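Local coordinates for protein allantoin racemase (PDB 5LG5) that racemises allantoin, interconverting its two enantiomers by proton transfer, and probably acts on other 5-monosubstituted hydantoins too, at residues Glu174-Gly179 and Thr194-Val199; Glu158-Gln163 and Glu188-Arg193; Ala109-Thr114 and Arg135-Arg140; Val93-Ala98 and Thr203-Ile208; Ala74-His79 and Pro121-Arg126. One frame throughout, in Å; residues are numbered along the deposited sequence.

Contacts 1 and 3 build one parallel sheet from opposite ends: its two central strands, 110-114 and 175-179, are neighbours, and the contact centres lie about 9 Å apart. Contact 2 lies on one side of that sheet, its centre about 9 Å from contact 1, where Leu-178 and Val-198 meet Ile-190. Contacts 4 and 5, with centres about 13 Å apart, bring in the other parallel sheet through strands 70-74 and 92-94; a probable hydrogen bond between Gly-77 N and Thr-96 OG1 (2.9 Å) joins them. Tyr-76 of contact 5 also packs on Val-112 and Leu-178. In relatives of this racemase family the active site lies between two such sheet domains.

Contact 1. Residues Glu174-Gly179 and Thr194-Val199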
# COMPACT_ATOMS: atom_id res chain seq x y z
N GLU E 174 -15.62 0.15 14.95
CA GLU E 174 -15.74 0.03 16.39
C GLU E 174 -15.97 1.39 16.99
O GLU E 174 -16.36 1.52 18.15
CB GLU E 174 -14.48 -0.61 16.95
CG GLU E 174 -14.21 -1.96 16.32
CD GLU E 174 -13.06 -2.68 16.95
OE1 GLU E 174 -12.44 -2.11 17.88
OE2 GLU E 174 -12.79 -3.83 16.53
N VAL E 175 -15.73 2.41 16.17
CA VAL E 175 -15.95 3.79 16.56
C VAL E 175 -16.58 4.53 15.40
O VAL E 175 -16.26 4.26 14.24
CB VAL E 175 -14.62 4.48 16.97
CG1 VAL E 175 -14.87 5.93 17.41
CG2 VAL E 175 -13.91 3.70 18.07
N ILE E 176 -17.48 5.45 15.72
CA ILE E 176 -18.09 6.27 14.69
C ILE E 176 -17.56 7.68 14.77
O ILE E 176 -17.48 8.25 15.85
CB ILE E 176 -19.61 6.31 14.82
CG1 ILE E 176 -20.19 4.89 14.75
CG2 ILE E 176 -20.19 7.19 13.74
CD1 ILE E 176 -20.03 4.21 13.39
N CYS E 177 -17.16 8.23 13.63
CA CYS E 177 -16.84 9.66 13.54
C CYS E 177 -17.95 10.40 12.82
O CYS E 177 -18.41 9.97 11.77
CB CYS E 177 -15.51 9.88 12.78
SG CYS E 177 -14.05 9.19 13.58
N LEU E 178 -18.39 11.51 13.41
CA LEU E 178 -19.29 12.42 12.71
C LEU E 178 -18.55 12.99 11.50
O LEU E 178 -17.41 13.43 11.62
CB LEU E 178 -19.72 13.55 13.64
CG LEU E 178 -20.44 13.03 14.88
CD1 LEU E 178 -21.02 14.17 15.70
CD2 LEU E 178 -21.52 12.04 14.49
N GLY E 179 -19.20 12.99 10.34
CA GLY E 179 -18.50 13.34 9.11
C GLY E 179 -19.05 14.61 8.50
O GLY E 179 -19.12 14.75 7.27
N THR E 194 -26.18 3.39 19.17
CA THR E 194 -25.29 2.35 18.58
C THR E 194 -24.52 1.48 19.57
O THR E 194 -24.18 0.34 19.25
CB THR E 194 -24.25 2.98 17.62
OG1 THR E 194 -23.49 3.97 18.32
CG2 THR E 194 -24.96 3.62 16.44
N GLY E 195 -24.19 2.03 20.73
CA GLY E 195 -23.38 1.32 21.71
C GLY E 195 -21.87 1.31 21.47
O GLY E 195 -21.15 0.49 22.05
N VAL E 196 -21.38 2.22 20.62
CA VAL E 196 -19.94 2.40 20.39
C VAL E 196 -19.53 3.86 20.64
O VAL E 196 -20.40 4.74 20.62
CB VAL E 196 -19.52 1.93 18.97
CG1 VAL E 196 -20.01 0.53 18.72
CG2 VAL E 196 -20.05 2.89 17.91
N PRO E 197 -18.24 4.13 20.89
CA PRO E 197 -17.82 5.54 21.04
C PRO E 197 -18.07 6.33 19.76
O PRO E 197 -17.84 5.81 18.67
CB PRO E 197 -16.31 5.44 21.28
CG PRO E 197 -16.07 4.03 21.76
CD PRO E 197 -17.10 3.20 21.04
N VAL E 198 -18.56 7.56 19.89
CA VAL E 198 -18.78 8.40 18.73
C VAL E 198 -17.96 9.65 18.90
O VAL E 198 -18.02 10.29 19.95
CB VAL E 198 -20.26 8.77 18.54
CG1 VAL E 198 -20.44 9.60 17.29
CG2 VAL E 198 -21.11 7.52 18.46
N VAL E 199 -17.16 9.98 17.90
CA VAL E 199 -16.28 11.13 18.03
C VAL E 199 -16.83 12.31 17.22
O VAL E 199 -17.19 12.16 16.06
CB VAL E 199 -14.85 10.80 17.60
CG1 VAL E 199 -13.94 12.00 17.81
CG2 VAL E 199 -14.33 9.63 18.41
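Ile-176 and Leu-178 pair with the edge of 194-199 through three backbone bonds. Ile-176 N donates to Pro-197 O (3.0 Å), Val-199 N returns a bond to Ile-176 O (2.7 Å), and Leu-178 N reaches Val-199 O (3.0 Å). The N-H...O angles are 164° to 170°. Because Ile-176 bonds through N to Pro-197 and through O to Val-199, the residues flanking its bridge partner Val-198, the pairing is parallel. A CA-H...O contact from Val-198 CA to Ile-176 O, 3.2 Å, adds to the same carbonyl.

The side chains divide between the two faces. On one, Ile-176 CG1 meets Val-196 CG2 at 3.7 Å, while Leu-178 CD2 lies 3.9 Å from Val-198 CG1 with the two side chains nearly perpendicular. On the other, Val-175 CG1 stands 3.9 Å from Val-199 CG2. With CG1 of Val-175 anti to the backbone N (chi1 -179°), that same methyl also comes close to Pro-197 O.

Further out, Gly-195 leaves helical geometry with positive phi and turns the chain from helix 187-194 into the ladder. Glu-174 is held at its carboxylate by His-108 N and by Thr-224 of the second subunit.

Strand 175-179, helix 187-194 and strand 198-199 form a beta-alpha-beta unit. Strand 175-179 lies between 110-114 and the edge strand 198-199, helices 187-194 and 153-171 cover the Ile-176 face, and helix 95-103 covers the Val-175 and Val-199 face.

Contact 2. Residues Glu158-Gln163 and Glu188-Arg193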
# COMPACT_ATOMS: atom_id res chain seq x y z
N GLU E 158 -31.93 9.76 12.20
CA GLU E 158 -32.19 8.38 11.85
C GLU E 158 -31.33 7.88 10.69
O GLU E 158 -30.81 6.76 10.74
CB GLU E 158 -33.68 8.19 11.54
CG GLU E 158 -34.13 6.75 11.53
CD GLU E 158 -33.77 5.97 12.79
OE1 GLU E 158 -33.84 6.53 13.91
OE2 GLU E 158 -33.41 4.78 12.66
N ALA E 159 -31.16 8.69 9.66
CA ALA E 159 -30.34 8.31 8.51
C ALA E 159 -28.89 8.11 8.92
O ALA E 159 -28.21 7.19 8.44
CB ALA E 159 -30.45 9.35 7.41
N ILE E 160 -28.41 8.97 9.81
CA ILE E 160 -27.06 8.87 10.33
C ILE E 160 -26.93 7.59 11.15
O ILE E 160 -26.01 6.80 10.94
CB ILE E 160 -26.68 10.10 11.19
CG1 ILE E 160 -26.69 11.39 10.36
CG2 ILE E 160 -25.34 9.91 11.88
CD1 ILE E 160 -26.49 12.65 11.19
N VAL E 161 -27.88 7.37 12.06
CA VAL E 161 -27.87 6.15 12.88
C VAL E 161 -27.86 4.89 12.03
O VAL E 161 -27.09 3.97 12.32
CB VAL E 161 -29.03 6.11 13.94
CG1 VAL E 161 -29.18 4.73 14.59
CG2 VAL E 161 -28.85 7.20 15.00
N ARG E 162 -28.65 4.87 10.96
CA ARG E 162 -28.66 3.68 10.10
C ARG E 162 -27.30 3.40 9.49
O ARG E 162 -26.88 2.25 9.44
CB ARG E 162 -29.73 3.73 8.99
CG ARG E 162 -29.63 2.47 8.08
CD ARG E 162 -30.76 2.26 7.04
NE ARG E 162 -30.82 3.29 6.00
CZ ARG E 162 -31.68 4.31 6.02
NH1 ARG E 162 -32.54 4.42 7.02
NH2 ARG E 162 -31.68 5.22 5.05
N GLN E 163 -26.62 4.44 9.01
CA GLN E 163 -25.29 4.25 8.43
C GLN E 163 -24.29 3.79 9.48
O GLN E 163 -23.45 2.93 9.22
CB GLN E 163 -24.79 5.52 7.74
CG GLN E 163 -25.60 5.88 6.51
CD GLN E 163 -25.72 4.71 5.56
OE1 GLN E 163 -24.75 3.98 5.33
NE2 GLN E 163 -26.92 4.50 5.03
N GLU E 188 -23.58 12.02 21.17
CA GLU E 188 -24.09 11.36 22.36
C GLU E 188 -25.33 10.53 22.01
O GLU E 188 -25.46 9.37 22.42
CB GLU E 188 -24.36 12.37 23.49
CG GLU E 188 -23.09 12.95 24.16
CD GLU E 188 -22.37 14.04 23.34
OE1 GLU E 188 -21.28 14.49 23.77
OE2 GLU E 188 -22.88 14.44 22.27
N GLN E 189 -26.21 11.10 21.20
CA GLN E 189 -27.43 10.40 20.82
C GLN E 189 -27.10 9.17 19.96
O GLN E 189 -27.70 8.11 20.14
CB GLN E 189 -28.37 11.35 20.07
CG GLN E 189 -28.69 12.63 20.82
CD GLN E 189 -28.08 13.87 20.19
OE1 GLN E 189 -26.86 14.03 20.16
NE2 GLN E 189 -28.93 14.77 19.69
N ILE E 190 -26.15 9.33 19.04
CA ILE E 190 -25.70 8.22 18.18
C ILE E 190 -25.02 7.12 19.00
O ILE E 190 -25.22 5.93 18.75
CB ILE E 190 -24.76 8.72 17.06
CG1 ILE E 190 -25.50 9.74 16.19
CG2 ILE E 190 -24.27 7.56 16.19
CD1 ILE E 190 -24.60 10.56 15.33
N ARG E 191 -24.19 7.54 19.97
CA ARG E 191 -23.54 6.59 20.88
C ARG E 191 -24.58 5.74 21.60
O ARG E 191 -24.48 4.51 21.64
CB ARG E 191 -22.70 7.32 21.93
CG ARG E 191 -22.05 6.38 22.95
CD ARG E 191 -21.66 7.14 24.20
NE ARG E 191 -22.82 7.91 24.68
CZ ARG E 191 -22.77 9.15 25.15
NH1 ARG E 191 -21.60 9.78 25.26
NH2 ARG E 191 -23.88 9.76 25.54
N GLN E 192 -25.58 6.41 22.17
CA GLN E 192 -26.64 5.73 22.90
C GLN E 192 -27.40 4.77 21.99
O GLN E 192 -27.80 3.69 22.40
CB GLN E 192 -27.60 6.75 23.53
CG GLN E 192 -27.08 7.39 24.81
CD GLN E 192 -26.77 6.37 25.90
OE1 GLN E 192 -25.70 5.74 25.90
NE2 GLN E 192 -27.72 6.16 26.81
N ARG E 193 -27.57 5.19 20.74
CA ARG E 193 -28.33 4.44 19.76
C ARG E 193 -27.51 3.29 19.14
O ARG E 193 -28.09 2.32 18.64
CB ARG E 193 -28.89 5.41 18.71
CG ARG E 193 -30.10 6.23 19.22
CD ARG E 193 -30.52 7.39 18.29
NE ARG E 193 -31.45 7.04 17.20
CZ ARG E 193 -32.29 7.91 16.63
NH1 ARG E 193 -32.34 9.15 17.10
NH2 ARG E 193 -33.11 7.54 15.66
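Ile-160 and Ile-190 make the tight part of this helix pair. CG2 of Ile-160 and CD1 of Ile-190 approach to 3.6 Å, and the two side chains meet at about a right angle. The Ile-190 chain is extended at its end (chi2 164°), which carries CD1 across the gap between helices whose local axes come no nearer than 10.2 Å. Val-161 adds a looser apolar contact, its CG2 lying 4.4 Å from Ile-190 CG1. These three residues are buried.

Toward solvent the character changes. Arg-193 runs its chain across Val-161, with CD 3.7 Å and NE 3.4 Å from Val-161 CG2, and that methyl sits over one face of the guanidinium. A bend at chi3 (86°) turns the guanidinium toward helix 153-171, where the Glu-158 carboxylate stands at its edge. The charges are suitably placed for a salt bridge, but Glu-158 OE1 and Arg-193 NH2 are modelled too close together, so the detailed geometry of this exposed pair is doubtful. No hydrogen bond joins the segments, and the buried half rests on apolar packing alone.

The helices, with a signed crossing angle of -48°, lie on the same side of a parallel sheet. Ile-160 continues inward onto Val-113 of strand 110-114, Ile-190 rests on Val-198 of the edge strand, and Met-157, one residue before 158-163, touches both Ile-190 and Arg-193.

Contact 3. Residues Ala109-Thr114 and Arg135-Arg140; sequences AYSVVT and RCASVR
Ser-138 OG is gripped from two directions. Ser-111 OG donates to it across the strands at 2.7 Å, and Asp-171, at the end of helix 153-171, holds it through OD2. Asp-171 OD2 also forms a salt bridge with Arg-140 NE, so one carboxylate oxygen steadies two side chains on this face of the sheet. The position of Ser-138 OG between its own backbone N and carbonyl carbon (chi1 58°) presents it to Ser-111.

Beneath these side chains runs a parallel ladder. Tyr-110 N bonds to Arg-135 O at 2.8 Å, and Ala-137 N returns to Tyr-110 O at 2.6 Å. Farther along, Val-112 N meets Ser-138 O at 2.9 Å, and Arg-140 N meets Val-112 O at 2.6 Å. Tyr-110 pairs with Cys-136 but Val-112 with Val-139, so two steps on one strand match three on the other. The extra residue is a beta bulge near Ala-137, in the crossover strand 110-114, helix 120-129, strand 136-141.

On the opposite face Tyr-110 folds its ring back over the neighbouring strand. Cys-136 CA makes a CH-pi contact 3.9 Å from the ring centroid and 14° off the normal, whereas SG of Cys-136 approaches obliquely at 4.4 Å. The phenol reaches on to Leu-132 O, and Val-112 CB packs 4.1 Å from Val-139 CG2.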
# COMPACT_ATOMS: atom_id res chain seq x y z
N ALA E 109 -10.85 -0.11 14.45
CA ALA E 109 -11.22 0.52 13.18
C ALA E 109 -12.32 1.55 13.43
O ALA E 109 -13.15 1.37 14.34
CB ALA E 109 -11.69 -0.55 12.17
N TYR E 110 -12.32 2.63 12.65
CA TYR E 110 -13.36 3.65 12.76
C TYR E 110 -14.09 3.81 11.43
O TYR E 110 -13.54 3.50 10.37
CB TYR E 110 -12.79 5.00 13.23
CG TYR E 110 -11.94 5.69 12.18
CD1 TYR E 110 -10.58 5.48 12.12
CD2 TYR E 110 -12.51 6.55 11.24
CE1 TYR E 110 -9.80 6.08 11.16
CE2 TYR E 110 -11.73 7.17 10.27
CZ TYR E 110 -10.38 6.92 10.25
OH TYR E 110 -9.60 7.52 9.30
N SER E 111 -15.33 4.29 11.47
CA SER E 111 -16.04 4.66 10.25
C SER E 111 -16.51 6.09 10.34
O SER E 111 -16.77 6.61 11.43
CB SER E 111 -17.23 3.73 9.95
OG SER E 111 -16.81 2.48 9.43
N VAL E 112 -16.57 6.74 9.20
CA VAL E 112 -17.07 8.09 9.14
C VAL E 112 -18.45 8.09 8.53
O VAL E 112 -18.68 7.46 7.51
CB VAL E 112 -16.13 8.97 8.29
CG1 VAL E 112 -16.63 10.41 8.25
CG2 VAL E 112 -14.69 8.89 8.83
N VAL E 113 -19.39 8.77 9.17
CA VAL E 113 -20.71 8.92 8.58
C VAL E 113 -20.84 10.35 8.13
O VAL E 113 -20.77 11.27 8.94
CB VAL E 113 -21.85 8.59 9.55
CG1 VAL E 113 -23.18 8.89 8.88
CG2 VAL E 113 -21.78 7.12 9.99
N THR E 114 -21.01 10.55 6.83
CA THR E 114 -21.11 11.92 6.32
C THR E 114 -22.52 12.15 5.79
O THR E 114 -23.44 11.37 6.05
CB THR E 114 -20.01 12.24 5.25
OG1 THR E 114 -20.04 13.64 4.91
CG2 THR E 114 -20.18 11.40 4.00
N ARG E 135 -6.88 2.77 9.30
CA ARG E 135 -7.78 2.20 10.29
C ARG E 135 -9.23 2.61 10.04
O ARG E 135 -10.12 2.42 10.88
CB ARG E 135 -7.31 2.54 11.70
CG ARG E 135 -5.83 2.21 11.88
CD ARG E 135 -5.57 1.32 13.07
NE ARG E 135 -6.53 1.55 14.15
CZ ARG E 135 -6.23 2.21 15.27
NH1 ARG E 135 -5.01 2.72 15.44
NH2 ARG E 135 -7.15 2.37 16.21
N CYS E 136 -9.48 3.18 8.87
CA CYS E 136 -10.84 3.53 8.52
C CYS E 136 -11.57 2.33 7.91
O CYS E 136 -11.19 1.82 6.85
CB CYS E 136 -10.86 4.73 7.55
SG CYS E 136 -12.53 5.28 7.15
N ALA E 137 -12.62 1.86 8.59
CA ALA E 137 -13.41 0.75 8.07
C ALA E 137 -14.28 1.17 6.87
O ALA E 137 -14.53 0.36 5.97
CB ALA E 137 -14.28 0.15 9.18
N SER E 138 -14.74 2.42 6.87
CA SER E 138 -15.56 2.94 5.79
C SER E 138 -15.89 4.41 6.01
O SER E 138 -15.82 4.93 7.13
CB SER E 138 -16.86 2.14 5.65
OG SER E 138 -17.61 2.16 6.86
N VAL E 139 -16.23 5.08 4.91
CA VAL E 139 -16.84 6.38 4.98
C VAL E 139 -18.21 6.24 4.36
O VAL E 139 -18.33 5.83 3.20
CB VAL E 139 -16.02 7.42 4.20
CG1 VAL E 139 -16.72 8.81 4.21
CG2 VAL E 139 -14.62 7.49 4.77
N ARG E 140 -19.24 6.53 5.14
CA ARG E 140 -20.61 6.30 4.68
C ARG E 140 -21.43 7.58 4.68
O ARG E 140 -21.29 8.42 5.57
CB ARG E 140 -21.31 5.29 5.57
CG ARG E 140 -20.75 3.90 5.48
CD ARG E 140 -21.63 2.95 6.26
NE ARG E 140 -21.41 1.59 5.82
CZ ARG E 140 -22.26 0.91 5.06
NH1 ARG E 140 -23.40 1.48 4.69
NH2 ARG E 140 -21.97 -0.33 4.70

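Contact 4. Residues Val93-Ala98 and Thr203-Ile208; sequences VDITEA and TAAVTI
Where strand 92-94 turns into helix 95-103, Val-93 and Ala-98 press on Ala-205 of helix 201-214. The methyl of Ala-205 is the shared partner: its CB lies 3.6 Å from Val-93 CG2 and 3.6 Å from Ala-98 CB, and Ile-95 CG2 joins at 3.9 Å. Small residues on both sides let the backbones close in, to 5.0 Å between Ala-98 CA and Ala-205 CA.

One turn further along helix 201-214, Ile-208 adds a second contact to Ala-98. Its chain is extended at chi2 (171°), which brings CD1 to 3.6 Å from Ala-98 CA.

The strand-to-helix turn carries an N-cap. Asp-94 OD1 accepts from Thr-96 N at 2.9 Å through its anti lone pair, and from Thr-96 OG1 at 2.6 Å on its syn side, 30° out of the carboxylate plane. Two donors from one residue thus fix this oxygen at the start of helix 95-103, while Asp-94 takes no part in the packing on helix 201-214.

Helix 201-214 follows strand 198-199 of one parallel sheet yet packs here beside the edge strand of the other. Phe-105 of the second subunit rests on both Val-93 and Ile-208.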
# COMPACT_ATOMS: atom_id res chain seq x y z
N VAL E 93 -5.75 22.67 13.22
CA VAL E 93 -6.30 21.32 13.22
C VAL E 93 -7.64 21.25 12.52
O VAL E 93 -8.54 22.06 12.76
CB VAL E 93 -6.23 20.60 14.62
CG1 VAL E 93 -5.86 21.54 15.75
CG2 VAL E 93 -7.50 19.80 14.91
N ASP E 94 -7.73 20.32 11.58
CA ASP E 94 -8.96 20.13 10.85
C ASP E 94 -9.76 19.07 11.57
O ASP E 94 -9.20 18.06 12.02
CB ASP E 94 -8.67 19.71 9.42
CG ASP E 94 -9.88 19.79 8.57
OD1 ASP E 94 -10.77 18.91 8.72
OD2 ASP E 94 -9.99 20.77 7.80
N ILE E 95 -11.06 19.29 11.69
CA ILE E 95 -11.90 18.37 12.47
C ILE E 95 -11.92 16.96 11.88
O ILE E 95 -12.19 15.99 12.59
CB ILE E 95 -13.34 18.89 12.66
CG1 ILE E 95 -14.11 18.89 11.33
CG2 ILE E 95 -13.31 20.28 13.30
CD1 ILE E 95 -15.60 19.30 11.48
N THR E 96 -11.61 16.87 10.59
CA THR E 96 -11.53 15.59 9.90
C THR E 96 -10.46 14.71 10.53
O THR E 96 -10.73 13.58 10.96
CB THR E 96 -11.12 15.80 8.43
OG1 THR E 96 -12.00 16.77 7.81
CG2 THR E 96 -11.16 14.49 7.66
N GLU E 97 -9.25 15.23 10.57
CA GLU E 97 -8.14 14.50 11.13
C GLU E 97 -8.25 14.40 12.63
O GLU E 97 -7.97 13.36 13.21
CB GLU E 97 -6.85 15.15 10.65
CG GLU E 97 -6.80 15.02 9.14
CD GLU E 97 -6.12 16.17 8.44
OE1 GLU E 97 -6.49 16.43 7.28
OE2 GLU E 97 -5.23 16.81 9.05
N ALA E 98 -8.76 15.45 13.26
CA ALA E 98 -9.00 15.40 14.69
C ALA E 98 -9.90 14.21 15.02
O ALA E 98 -9.55 13.39 15.87
CB ALA E 98 -9.62 16.69 15.18
N THR E 203 -15.30 18.85 18.86
CA THR E 203 -14.83 18.82 20.23
C THR E 203 -13.50 18.10 20.33
O THR E 203 -12.66 18.45 21.15
CB THR E 203 -15.85 18.20 21.19
OG1 THR E 203 -16.23 16.90 20.71
CG2 THR E 203 -17.08 19.11 21.30
N ALA E 204 -13.33 17.07 19.50
CA ALA E 204 -12.02 16.43 19.41
C ALA E 204 -10.96 17.47 19.08
O ALA E 204 -9.95 17.57 19.77
CB ALA E 204 -12.04 15.33 18.35
N ALA E 205 -11.22 18.26 18.04
CA ALA E 205 -10.26 19.25 17.56
C ALA E 205 -9.91 20.27 18.62
O ALA E 205 -8.74 20.69 18.73
CB ALA E 205 -10.78 19.95 16.31
N VAL E 206 -10.91 20.68 19.40
CA VAL E 206 -10.66 21.65 20.47
C VAL E 206 -9.61 21.13 21.42
O VAL E 206 -8.67 21.84 21.76
CB VAL E 206 -11.94 21.98 21.27
CG1 VAL E 206 -11.60 22.81 22.51
CG2 VAL E 206 -12.92 22.72 20.38
N THR E 207 -9.79 19.89 21.87
CA THR E 207 -8.85 19.31 22.83
C THR E 207 -7.47 19.17 22.20
O THR E 207 -6.45 19.38 22.86
CB THR E 207 -9.31 17.95 23.38
OG1 THR E 207 -9.23 16.96 22.34
CG2 THR E 207 -10.74 18.03 23.93
N ILE E 208 -7.44 18.82 20.92
CA ILE E 208 -6.16 18.67 20.26
C ILE E 208 -5.45 20.02 20.15
O ILE E 208 -4.28 20.14 20.52
CB ILE E 208 -6.32 17.99 18.88
CG1 ILE E 208 -6.76 16.53 19.07
CG2 ILE E 208 -5.01 18.03 18.10
CD1 ILE E 208 -7.15 15.82 17.78

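Contact 5. Residues Ala74-His79 and Pro121-Arg126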
# COMPACT_ATOMS: atom_id res chain seq x y z
N ALA E 74 -13.33 23.78 10.78
CA ALA E 74 -14.49 22.99 11.16
C ALA E 74 -15.30 22.61 9.94
O ALA E 74 -16.42 23.09 9.74
CB ALA E 74 -15.36 23.75 12.15
N GLY E 75 -14.71 21.78 9.10
CA GLY E 75 -15.44 21.20 7.99
C GLY E 75 -14.89 19.81 7.79
O GLY E 75 -13.69 19.58 8.01
N TYR E 76 -15.75 18.89 7.37
CA TYR E 76 -15.30 17.52 7.18
C TYR E 76 -14.96 17.17 5.74
O TYR E 76 -15.83 17.16 4.86
CB TYR E 76 -16.29 16.53 7.79
CG TYR E 76 -15.59 15.34 8.39
CD1 TYR E 76 -15.30 15.30 9.75
CD2 TYR E 76 -15.14 14.30 7.58
CE1 TYR E 76 -14.62 14.22 10.30
CE2 TYR E 76 -14.47 13.22 8.12
CZ TYR E 76 -14.21 13.18 9.48
OH TYR E 76 -13.53 12.10 10.01
N GLY E 77 -13.67 16.93 5.49
CA GLY E 77 -13.22 16.46 4.18
C GLY E 77 -12.97 17.57 3.18
O GLY E 77 -12.93 17.31 1.97
N GLU E 78 -12.85 18.80 3.66
CA GLU E 78 -12.50 19.93 2.78
C GLU E 78 -11.02 20.22 2.68
O GLU E 78 -10.23 19.84 3.53
CB GLU E 78 -13.24 21.22 3.16
CG GLU E 78 -14.70 21.20 2.82
CD GLU E 78 -15.50 20.30 3.72
OE1 GLU E 78 -15.16 20.23 4.92
OE2 GLU E 78 -16.46 19.65 3.22
N HIS E 79 -10.68 20.92 1.61
CA HIS E 79 -9.32 21.34 1.38
C HIS E 79 -9.02 22.57 2.22
O HIS E 79 -9.92 23.20 2.78
CB HIS E 79 -9.13 21.70 -0.09
CG HIS E 79 -9.15 20.52 -1.01
ND1 HIS E 79 -8.16 19.57 -1.01
CD2 HIS E 79 -10.02 20.16 -1.99
CE1 HIS E 79 -8.43 18.65 -1.94
NE2 HIS E 79 -9.55 19.00 -2.54
N PRO E 121 -15.94 10.35 -1.49
CA PRO E 121 -14.57 10.23 -2.00
C PRO E 121 -13.66 11.39 -1.58
O PRO E 121 -12.45 11.20 -1.45
CB PRO E 121 -14.75 10.17 -3.53
CG PRO E 121 -16.12 10.70 -3.79
CD PRO E 121 -16.94 10.32 -2.58
N LEU E 122 -14.24 12.56 -1.34
CA LEU E 122 -13.46 13.71 -0.87
C LEU E 122 -12.88 13.39 0.52
O LEU E 122 -11.71 13.66 0.81
CB LEU E 122 -14.34 14.96 -0.80
CG LEU E 122 -14.93 15.64 -2.05
CD1 LEU E 122 -14.71 17.15 -2.08
CD2 LEU E 122 -14.50 14.99 -3.35
N ILE E 123 -13.72 12.85 1.40
CA ILE E 123 -13.27 12.47 2.74
C ILE E 123 -12.24 11.35 2.69
O ILE E 123 -11.21 11.40 3.37
CB ILE E 123 -14.47 12.08 3.63
CG1 ILE E 123 -15.37 13.31 3.78
CG2 ILE E 123 -14.01 11.53 4.99
CD1 ILE E 123 -16.76 12.99 4.31
N GLU E 124 -12.51 10.34 1.86
CA GLU E 124 -11.56 9.25 1.65
C GLU E 124 -10.20 9.82 1.21
O GLU E 124 -9.16 9.43 1.74
CB GLU E 124 -12.10 8.27 0.61
CG GLU E 124 -13.29 7.44 1.09
CD GLU E 124 -13.93 6.65 -0.02
OE1 GLU E 124 -13.67 6.99 -1.20
OE2 GLU E 124 -14.70 5.70 0.28
N ASP E 125 -10.21 10.76 0.27
CA ASP E 125 -8.96 11.35 -0.20
C ASP E 125 -8.22 12.13 0.91
O ASP E 125 -7.00 11.98 1.07
CB ASP E 125 -9.19 12.23 -1.44
CG ASP E 125 -9.43 11.41 -2.73
OD1 ASP E 125 -9.85 12.03 -3.73
OD2 ASP E 125 -9.22 10.18 -2.74
N ARG E 126 -8.94 12.94 1.69
CA ARG E 126 -8.30 13.70 2.77
C ARG E 126 -7.69 12.81 3.87
O ARG E 126 -6.63 13.12 4.42
CB ARG E 126 -9.28 14.72 3.39
CG ARG E 126 -9.72 15.87 2.45
CD ARG E 126 -8.53 16.64 1.85
NE ARG E 126 -7.80 17.42 2.85
CZ ARG E 126 -6.71 18.15 2.59
NH1 ARG E 126 -6.21 18.17 1.36
NH2 ARG E 126 -6.11 18.84 3.55
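Arg-126 meets the loop 74-79, which follows strand 70-74 of a parallel sheet and faces helix 120-129. From CB the chain leaves on the side of the backbone N (chi1 -66°), and CG reaches Gly-77 O at 3.6 Å. Bends at chi2 and chi3 then curl it along the loop. CD lies 4.0 Å from Glu-78 O, and NE comes to 3.5 Å from that carbonyl oxygen, but at an angle too poor for a hydrogen bond. At the tip, NH1 lies at the edge of the His-79 ring, 3.4 Å from ND1, with ring and guanidinium planes 75° apart. His-79 CA sits over the centre of one guanidinium face, 4.3 Å above it. NH2 forms a salt bridge with Glu-82, so the charge is met beyond the loop.

The backbones come closest at Gly-77, whose CA lies 4.2 Å from Ile-123 CA and 3.8 Å from Ile-123 CG1; its positive phi of 86° turns the chain there. Gly-77 N donates to Thr-96 OG1, and Tyr-51 of the third subunit touches Arg-126. Next to the glycine, the Tyr-76 ring meets Ile-123 edge-on, CE2 to CG2 at 3.6 Å.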